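Local structure of GDSL-esterase (3HP4) at residues L58-I72 with L95-M109. The protein hydrolyses esters as a psychrotrophic serine esterase of the GDSL (SGNH) family, and may act on lysophospholipids. Residues are numbered along the deposited sequence; the frame is centred on the assembly and turned at random.
Sequences LDALLEQYEPTHVLI and LVKKSQAANAMTALM
K98 reaches from helix 85-101 to D59 on helix 51-65. Its CB packs on L58 CD2 at 4.0 Å; CG and CD then run past D59 OD1, CE lies 3.6 Å from D59 OD1, and the bend at chi4 (-70°) turns NZ onto the carboxylate. K98 NZ meets D59 OD1 at 3.0 Å from the syn side, 24° out of plane, and makes a weak bond to D59 OD2. With an alanine at K98, the D59 carboxylate would probably lose its charged mate and the methylenes alongside it. Deeper in, L58 CD2 touches L95 CD2 (3.6 Å), and V70 CG2 packs on A104 CB (3.8 Å). I72, with CG1 anti to its carbonyl carbon, sends CD1 to V96 CG2 (3.7 Å) and T106 CG2. Below the helices, strands 69-73 and 105-109 pair in parallel, I72 N giving A107 O a nearly straight bond (178°). A water bridges P67 O and A102 O. Two helix-strand units thus lie side by side in the alpha/beta sandwich of SGNH hydrolases: largely apolar packing and regular backbone bonds join them at the sheet, while the ion pair links the helices at the solvent-facing rim, where water probably weakens it.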
ATOM      1  N   LEU A  58      11.052  -8.043  -4.823  1.00  8.22           N
ATOM      2  CA  LEU A  58       9.882  -8.263  -5.648  1.00  7.37           C
ATOM      3  C   LEU A  58      10.057  -9.357  -6.684  1.00  7.17           C
ATOM      4  O   LEU A  58       9.090 -10.095  -6.940  1.00  7.32           O
ATOM      5  CB  LEU A  58       9.456  -6.920  -6.300  1.00  7.95           C
ATOM      6  CG  LEU A  58       8.210  -7.068  -7.174  1.00  6.71           C
ATOM      7  CD1 LEU A  58       6.963  -7.504  -6.422  1.00  9.78           C
ATOM      8  CD2 LEU A  58       7.909  -5.690  -7.875  1.00 10.04           C
ATOM      9  N   ASP A  59      11.217  -9.467  -7.305  1.00  8.03           N
ATOM     10  CA  ASP A  59      11.366 -10.529  -8.300  1.00  8.00           C
ATOM     11  C   ASP A  59      11.033 -11.890  -7.713  1.00  7.54           C
ATOM     12  O   ASP A  59      10.334 -12.695  -8.347  1.00  8.13           O
ATOM     13  CB  ASP A  59      12.803 -10.598  -8.844  1.00  8.84           C
ATOM     14  CG  ASP A  59      13.174  -9.430  -9.762  1.00 17.49           C
ATOM     15  OD1 ASP A  59      12.324  -8.868 -10.458  1.00 14.17           O
ATOM     16  OD2 ASP A  59      14.396  -9.127  -9.801  1.00 25.66           O
ATOM     17  N   ALA A  60      11.551 -12.152  -6.523  1.00  5.97           N
ATOM     18  CA  ALA A  60      11.269 -13.445  -5.885  1.00  6.71           C
ATOM     19  C   ALA A  60       9.808 -13.639  -5.559  1.00  6.57           C
ATOM     20  O   ALA A  60       9.272 -14.735  -5.756  1.00  7.04           O
ATOM     21  CB  ALA A  60      12.140 -13.615  -4.669  1.00  8.83           C
ATOM     22  N   LEU A  61       9.115 -12.580  -5.082  1.00  6.60           N
ATOM     23  CA  LEU A  61       7.689 -12.699  -4.820  1.00  6.12           C
ATOM     24  C   LEU A  61       6.869 -12.948  -6.082  1.00  6.44           C
ATOM     25  O   LEU A  61       5.916 -13.710  -6.082  1.00  6.42           O
ATOM     26  CB  LEU A  61       7.125 -11.431  -4.129  1.00  7.15           C
ATOM     27  CG  LEU A  61       7.692 -11.225  -2.757  1.00  7.92           C
ATOM     28  CD1 LEU A  61       7.404  -9.764  -2.310  1.00  9.94           C
ATOM     29  CD2 LEU A  61       7.054 -12.181  -1.789  1.00 10.21           C
ATOM     30  N   LEU A  62       7.208 -12.280  -7.183  1.00  6.29           N
ATOM     31  CA  LEU A  62       6.488 -12.502  -8.425  1.00  5.89           C
ATOM     32  C   LEU A  62       6.683 -13.941  -8.929  1.00  6.34           C
ATOM     33  O   LEU A  62       5.720 -14.545  -9.409  1.00  6.74           O
ATOM     34  CB  LEU A  62       6.938 -11.491  -9.520  1.00  6.47           C
ATOM     35  CG  LEU A  62       6.605 -10.015  -9.175  1.00  6.25           C
ATOM     36  CD1 LEU A  62       7.319  -9.123 -10.191  1.00  8.94           C
ATOM     37  CD2 LEU A  62       5.106  -9.787  -9.219  1.00  8.63           C
ATOM     38  N   GLU A  63       7.902 -14.461  -8.836  1.00  6.13           N
ATOM     39  CA  GLU A  63       8.133 -15.856  -9.206  1.00  6.77           C
ATOM     40  C   GLU A  63       7.365 -16.778  -8.281  1.00  6.45           C
ATOM     41  O   GLU A  63       6.862 -17.832  -8.740  1.00  7.80           O
ATOM     42  CB  GLU A  63       9.621 -16.112  -9.142  1.00  7.32           C
ATOM     43  CG  GLU A  63       9.989 -17.550  -9.540  1.00 10.16           C
ATOM     44  CD  GLU A  63      11.509 -17.784  -9.613  1.00 14.20           C
ATOM     45  OE1 GLU A  63      12.073 -18.543  -8.796  1.00 17.92           O
ATOM     46  OE2 GLU A  63      12.146 -17.162 -10.482  1.00 21.12           O
ATOM     47  N   GLN A  64       7.342 -16.470  -6.990  1.00  6.40           N
ATOM     48  CA  GLN A  64       6.724 -17.348  -5.978  1.00  6.52           C
ATOM     49  C   GLN A  64       5.241 -17.527  -6.206  1.00  6.20           C
ATOM     50  O   GLN A  64       4.693 -18.620  -6.094  1.00  6.16           O
ATOM     51  CB  GLN A  64       7.030 -16.791  -4.596  1.00  8.07           C
ATOM     52  CG  GLN A  64       6.467 -17.552  -3.412  1.00  8.83           C
ATOM     53  CD  GLN A  64       6.984 -17.078  -2.068  1.00  9.61           C
ATOM     54  OE1 GLN A  64       7.622 -16.014  -1.936  1.00 14.27           O
ATOM     55  NE2 GLN A  64       6.709 -17.868  -1.044  1.00 12.61           N
ATOM     56  N   TYR A  65       4.543 -16.387  -6.422  1.00  6.21           N
ATOM     57  CA  TYR A  65       3.088 -16.408  -6.442  1.00  6.41           C
ATOM     58  C   TYR A  65       2.417 -16.169  -7.771  1.00  6.13           C
ATOM     59  O   TYR A  65       1.201 -16.416  -7.903  1.00  7.36           O
ATOM     60  CB  TYR A  65       2.557 -15.404  -5.434  1.00  7.56           C
ATOM     61  CG  TYR A  65       2.924 -15.797  -4.006  1.00  7.29           C
ATOM     62  CD1 TYR A  65       2.510 -17.018  -3.526  1.00  7.89           C
ATOM     63  CD2 TYR A  65       3.666 -14.975  -3.206  1.00  7.78           C
ATOM     64  CE1 TYR A  65       2.838 -17.450  -2.255  1.00 11.01           C
ATOM     65  CE2 TYR A  65       4.006 -15.384  -1.883  1.00 10.49           C
ATOM     66  CZ  TYR A  65       3.548 -16.586  -1.438  1.00 10.10           C
ATOM     67  OH  TYR A  65       3.901 -17.003  -0.165  1.00 12.20           O
ATOM     68  N   GLU A  66       3.183 -15.656  -8.753  1.00  6.02           N
ATOM     69  CA  GLU A  66       2.600 -15.319 -10.064  1.00  7.65           C
ATOM     70  C   GLU A  66       1.264 -14.607  -9.943  1.00  7.14           C
ATOM     71  O   GLU A  66       0.269 -14.975 -10.558  1.00  7.97           O
ATOM     72  CB  GLU A  66       2.474 -16.557 -10.949  1.00  9.37           C
ATOM     73  CG  GLU A  66       3.846 -17.220 -11.205  1.00  9.46           C
ATOM     74  CD  GLU A  66       3.797 -18.314 -12.216  1.00 12.59           C
ATOM     75  OE1 GLU A  66       2.741 -18.532 -12.768  1.00 16.61           O
ATOM     76  OE2 GLU A  66       4.826 -19.011 -12.361  1.00 16.43           O
ATOM     77  N   PRO A  67       1.231 -13.499  -9.147  1.00  7.06           N
ATOM     78  CA  PRO A  67      -0.032 -12.819  -8.940  1.00  6.51           C
ATOM     79  C   PRO A  67      -0.558 -12.204 -10.221  1.00  6.61           C
ATOM     80  O   PRO A  67       0.239 -11.750 -11.086  1.00  8.04           O
ATOM     81  CB  PRO A  67       0.322 -11.721  -7.914  1.00  7.34           C
ATOM     82  CG  PRO A  67       1.793 -11.389  -8.242  1.00  7.14           C
ATOM     83  CD  PRO A  67       2.376 -12.785  -8.557  1.00  6.79           C
ATOM     84  N   THR A  68      -1.859 -12.050 -10.287  1.00  6.57           N
ATOM     85  CA  THR A  68      -2.434 -11.330 -11.399  1.00  7.68           C
ATOM     86  C   THR A  68      -2.477  -9.824 -11.210  1.00  5.85           C
ATOM     87  O   THR A  68      -2.665  -9.043 -12.135  1.00  6.91           O
ATOM     88  CB  THR A  68      -3.915 -11.844 -11.626  1.00  8.18           C
ATOM     89  OG1 THR A  68      -4.724 -11.636 -10.465  1.00 11.64           O
ATOM     90  CG2 THR A  68      -3.975 -13.321 -12.063  1.00 12.19           C
ATOM     91  N   HIS A  69      -2.330  -9.409  -9.957  1.00  5.49           N
ATOM     92  CA  HIS A  69      -2.427  -8.010  -9.552  1.00  5.91           C
ATOM     93  C   HIS A  69      -1.422  -7.751  -8.456  1.00  6.20           C
ATOM     94  O   HIS A  69      -1.162  -8.625  -7.605  1.00  6.26           O
ATOM     95  CB  HIS A  69      -3.812  -7.716  -8.931  1.00  7.51           C
ATOM     96  CG  HIS A  69      -4.924  -7.846  -9.915  1.00  8.15           C
ATOM     97  ND1 HIS A  69      -5.448  -9.048 -10.314  1.00 10.62           N
ATOM     98  CD2 HIS A  69      -5.566  -6.868 -10.602  1.00 10.17           C
ATOM     99  CE1 HIS A  69      -6.385  -8.795 -11.239  1.00 10.44           C
ATOM    100  NE2 HIS A  69      -6.484  -7.500 -11.405  1.00 12.68           N
ATOM    101  N   VAL A  70      -0.857  -6.549  -8.450  1.00  5.80           N
ATOM    102  CA  VAL A  70       0.066  -6.108  -7.375  1.00  6.06           C
ATOM    103  C   VAL A  70      -0.412  -4.768  -6.889  1.00  5.50           C
ATOM    104  O   VAL A  70      -0.645  -3.867  -7.716  1.00  6.32           O
ATOM    105  CB  VAL A  70       1.515  -6.008  -7.906  1.00  5.38           C
ATOM    106  CG1 VAL A  70       2.416  -5.402  -6.853  1.00  8.03           C
ATOM    107  CG2 VAL A  70       2.087  -7.404  -8.294  1.00  7.08           C
ATOM    108  N   LEU A  71      -0.552  -4.627  -5.594  1.00  4.63           N
ATOM    109  CA  LEU A  71      -0.985  -3.355  -4.962  1.00  5.58           C
ATOM    110  C   LEU A  71       0.133  -2.887  -4.082  1.00  5.69           C
ATOM    111  O   LEU A  71       0.460  -3.526  -3.073  1.00  6.85           O
ATOM    112  CB  LEU A  71      -2.257  -3.673  -4.141  1.00  6.71           C
ATOM    113  CG  LEU A  71      -3.129  -2.497  -3.677  1.00  9.09           C
ATOM    114  CD1 LEU A  71      -4.495  -2.986  -3.153  1.00 12.02           C
ATOM    115  CD2 LEU A  71      -2.396  -1.724  -2.594  1.00 12.81           C
ATOM    116  N   ILE A  72       0.765  -1.775  -4.486  1.00  5.58           N
ATOM    117  CA  ILE A  72       1.901  -1.187  -3.770  1.00  5.92           C
ATOM    118  C   ILE A  72       1.423  -0.166  -2.765  1.00  6.20           C
ATOM    119  O   ILE A  72       0.661   0.751  -3.123  1.00  7.19           O
ATOM    120  CB  ILE A  72       2.840  -0.570  -4.802  1.00  5.43           C
ATOM    121  CG1 ILE A  72       3.392  -1.646  -5.718  1.00  7.29           C
ATOM    122  CG2 ILE A  72       3.983   0.182  -4.074  1.00  7.53           C
ATOM    123  CD1 ILE A  72       4.006  -1.054  -7.008  1.00 10.27           C
ATOM    124  N   LEU A  95       9.496  -0.910  -9.388  1.00  7.29           N
ATOM    125  CA  LEU A  95       8.581  -1.871  -8.808  1.00  8.36           C
ATOM    126  C   LEU A  95       7.402  -2.055  -9.707  1.00  6.68           C
ATOM    127  O   LEU A  95       6.964  -3.212  -9.948  1.00  7.23           O
ATOM    128  CB  LEU A  95       8.063  -1.485  -7.387  1.00 10.21           C
ATOM    129  CG  LEU A  95       9.032  -1.517  -6.220  1.00 10.30           C
ATOM    130  CD1 LEU A  95       8.509  -0.817  -4.976  1.00 14.19           C
ATOM    131  CD2 LEU A  95       9.366  -2.991  -5.936  1.00 10.53           C
ATOM    132  N   VAL A  96       6.800  -0.968 -10.180  1.00  5.97           N
ATOM    133  CA  VAL A  96       5.644  -1.070 -11.077  1.00  5.94           C
ATOM    134  C   VAL A  96       6.028  -1.768 -12.353  1.00  5.51           C
ATOM    135  O   VAL A  96       5.307  -2.684 -12.807  1.00  5.83           O
ATOM    136  CB  VAL A  96       5.107   0.346 -11.372  1.00  5.40           C
ATOM    137  CG1 VAL A  96       4.054   0.261 -12.425  1.00  7.04           C
ATOM    138  CG2 VAL A  96       4.524   0.971 -10.071  1.00  7.01           C
ATOM    139  N   LYS A  97       7.146  -1.411 -12.969  1.00  5.64           N
ATOM    140  CA  LYS A  97       7.515  -2.005 -14.239  1.00  6.43           C
ATOM    141  C   LYS A  97       7.846  -3.471 -14.100  1.00  5.78           C
ATOM    142  O   LYS A  97       7.502  -4.265 -14.982  1.00  6.33           O
ATOM    143  CB  LYS A  97       8.643  -1.256 -14.933  1.00  7.79           C
ATOM    144  CG  LYS A  97       8.144   0.101 -15.372  1.00  9.94           C
ATOM    145  CD  LYS A  97       9.121   0.834 -16.235  1.00 14.52           C
ATOM    146  CE  LYS A  97       8.454   2.046 -16.923  1.00 17.23           C
ATOM    147  NZ  LYS A  97       9.413   2.636 -17.919  1.00 22.29           N
ATOM    148  N   LYS A  98       8.457  -3.902 -12.995  1.00  6.01           N
ATOM    149  CA  LYS A  98       8.716  -5.337 -12.792  1.00  5.75           C
ATOM    150  C   LYS A  98       7.387  -6.091 -12.660  1.00  5.73           C
ATOM    151  O   LYS A  98       7.205  -7.171 -13.253  1.00  6.27           O
ATOM    152  CB  LYS A  98       9.511  -5.551 -11.500  1.00  8.72           C
ATOM    153  CG  LYS A  98      10.963  -5.312 -11.558  1.00 11.03           C
ATOM    154  CD  LYS A  98      11.555  -5.613 -10.149  1.00 13.26           C
ATOM    155  CE  LYS A  98      13.053  -5.333 -10.075  1.00 13.79           C
ATOM    156  NZ  LYS A  98      13.856  -6.299 -10.848  1.00 15.29           N
ATOM    157  N   SER A  99       6.436  -5.531 -11.934  1.00  5.89           N
ATOM    158  CA  SER A  99       5.145  -6.173 -11.812  0.60  5.33           C
ATOM    159  C   SER A  99       4.422  -6.290 -13.147  1.00  5.74           C
ATOM    160  O   SER A  99       3.878  -7.369 -13.488  1.00  5.97           O
ATOM    161  CB  SER A  99       4.274  -5.436 -10.790  0.60  5.63           C
ATOM    162  OG  SER A  99       4.884  -5.333  -9.515  0.60  4.97           O
ATOM    163  N   GLN A 100       4.431  -5.216 -13.933  1.00  5.68           N
ATOM    164  CA  GLN A 100       3.782  -5.230 -15.235  1.00  5.99           C
ATOM    165  C   GLN A 100       4.468  -6.202 -16.182  1.00  5.63           C
ATOM    166  O   GLN A 100       3.800  -6.892 -16.968  1.00  7.33           O
ATOM    167  CB  GLN A 100       3.763  -3.802 -15.813  1.00  6.52           C
ATOM    168  CG  GLN A 100       2.862  -2.876 -15.004  1.00  6.63           C
ATOM    169  CD  GLN A 100       2.926  -1.448 -15.470  1.00  7.90           C
ATOM    170  OE1 GLN A 100       3.976  -0.999 -15.989  1.00  9.30           O
ATOM    171  NE2 GLN A 100       1.848  -0.691 -15.291  1.00  7.04           N
ATOM    172  N   ALA A 101       5.804  -6.286 -16.128  1.00  6.52           N
ATOM    173  CA  ALA A 101       6.534  -7.217 -16.983  1.00  6.86           C
ATOM    174  C   ALA A 101       6.197  -8.639 -16.625  1.00  6.47           C
ATOM    175  O   ALA A 101       6.293  -9.516 -17.490  1.00  8.61           O
ATOM    176  CB  ALA A 101       8.026  -6.987 -16.855  1.00  7.71           C
ATOM    177  N   ALA A 102       5.809  -8.921 -15.390  1.00  6.51           N
ATOM    178  CA  ALA A 102       5.327 -10.250 -14.968  1.00  6.81           C
ATOM    179  C   ALA A 102       3.841 -10.383 -15.180  1.00  6.51           C
ATOM    180  O   ALA A 102       3.201 -11.296 -14.593  1.00  8.34           O
ATOM    181  CB  ALA A 102       5.720 -10.442 -13.497  1.00  9.08           C
ATOM    182  N   ASN A 103       3.245  -9.546 -16.027  1.00  7.31           N
ATOM    183  CA  ASN A 103       1.842  -9.712 -16.358  0.50  7.37           C
ATOM    184  C   ASN A 103       0.857  -9.404 -15.249  1.00  8.63           C
ATOM    185  O   ASN A 103      -0.247  -9.923 -15.259  1.00 10.38           O
ATOM    186  CB  ASN A 103       1.617 -11.103 -16.988  0.50  8.63           C
ATOM    187  CG  ASN A 103       2.312 -11.199 -18.308  0.50 11.34           C
ATOM    188  OD1 ASN A 103       2.047 -10.400 -19.206  0.50 17.84           O
ATOM    189  ND2 ASN A 103       3.275 -12.070 -18.396  0.50 14.54           N
ATOM    190  N   ALA A 104       1.284  -8.607 -14.281  1.00  6.60           N
ATOM    191  CA  ALA A 104       0.401  -8.246 -13.179  1.00  6.55           C
ATOM    192  C   ALA A 104      -0.146  -6.838 -13.401  1.00  6.48           C
ATOM    193  O   ALA A 104       0.629  -5.854 -13.619  1.00  8.24           O
ATOM    194  CB  ALA A 104       1.080  -8.315 -11.869  1.00  7.87           C
ATOM    195  N   MET A 105      -1.445  -6.659 -13.315  1.00  6.60           N
ATOM    196  CA  MET A 105      -2.064  -5.339 -13.253  0.50  6.81           C
ATOM    197  C   MET A 105      -1.618  -4.667 -11.939  1.00  6.41           C
ATOM    198  O   MET A 105      -1.735  -5.311 -10.861  1.00  6.55           O
ATOM    199  CB  MET A 105      -3.551  -5.595 -13.202  0.50  8.51           C
ATOM    200  CG  MET A 105      -4.371  -4.390 -13.511  0.50 11.79           C
ATOM    201  SD  MET A 105      -4.160  -3.741 -15.202  0.50 16.16           S
ATOM    202  CE  MET A 105      -5.442  -4.672 -16.026  0.50 18.42           C
ATOM    203  N   THR A 106      -1.169  -3.428 -12.000  1.00  5.65           N
ATOM    204  CA  THR A 106      -0.499  -2.843 -10.844  1.00  5.74           C
ATOM    205  C   THR A 106      -1.204  -1.597 -10.383  1.00  5.71           C
ATOM    206  O   THR A 106      -1.569  -0.725 -11.216  1.00  6.55           O
ATOM    207  CB  THR A 106       0.960  -2.538 -11.212  1.00  6.46           C
ATOM    208  OG1 THR A 106       1.562  -3.783 -11.637  1.00  9.64           O
ATOM    209  CG2 THR A 106       1.749  -2.069 -10.025  1.00  8.64           C
ATOM    210  N   ALA A 107      -1.375  -1.463  -9.071  1.00  5.37           N
ATOM    211  CA  ALA A 107      -1.907  -0.251  -8.433  1.00  5.35           C
ATOM    212  C   ALA A 107      -0.888   0.269  -7.489  1.00  5.50           C
ATOM    213  O   ALA A 107      -0.078  -0.481  -6.902  1.00  6.49           O
ATOM    214  CB  ALA A 107      -3.220  -0.587  -7.685  1.00  7.48           C
ATOM    215  N   LEU A 108      -0.912   1.587  -7.306  1.00  6.19           N
ATOM    216  CA  LEU A 108      -0.022   2.318  -6.433  1.00  7.50           C
ATOM    217  C   LEU A 108      -0.853   3.190  -5.519  1.00  6.05           C
ATOM    218  O   LEU A 108      -1.599   4.036  -6.018  1.00  7.43           O
ATOM    219  CB  LEU A 108       0.842   3.214  -7.373  1.00  9.43           C
ATOM    220  CG  LEU A 108       1.887   4.056  -6.732  1.00  6.65           C
ATOM    221  CD1 LEU A 108       2.978   3.231  -5.984  1.00 10.93           C
ATOM    222  CD2 LEU A 108       2.562   4.978  -7.762  1.00 10.19           C
ATOM    223  N   MET A 109      -0.713   3.035  -4.218  1.00  5.83           N
ATOM    224  CA  MET A 109      -1.431   3.921  -3.289  1.00  6.06           C
ATOM    225  C   MET A 109      -0.706   5.242  -3.120  1.00  5.95           C
ATOM    226  O   MET A 109       0.519   5.276  -2.866  1.00  7.37           O
ATOM    227  CB  MET A 109      -1.572   3.230  -1.938  1.00  7.24           C
ATOM    228  CG  MET A 109      -2.505   4.005  -1.000  1.00  6.29           C
ATOM    229  SD  MET A 109      -2.948   3.072   0.457  1.00  7.70           S
ATOM    230  CE  MET A 109      -4.038   1.874  -0.320  1.00 10.98           C
TER
HETATM  231  O   HOH W   1       2.864 -12.161 -11.947  1.00 15.67           O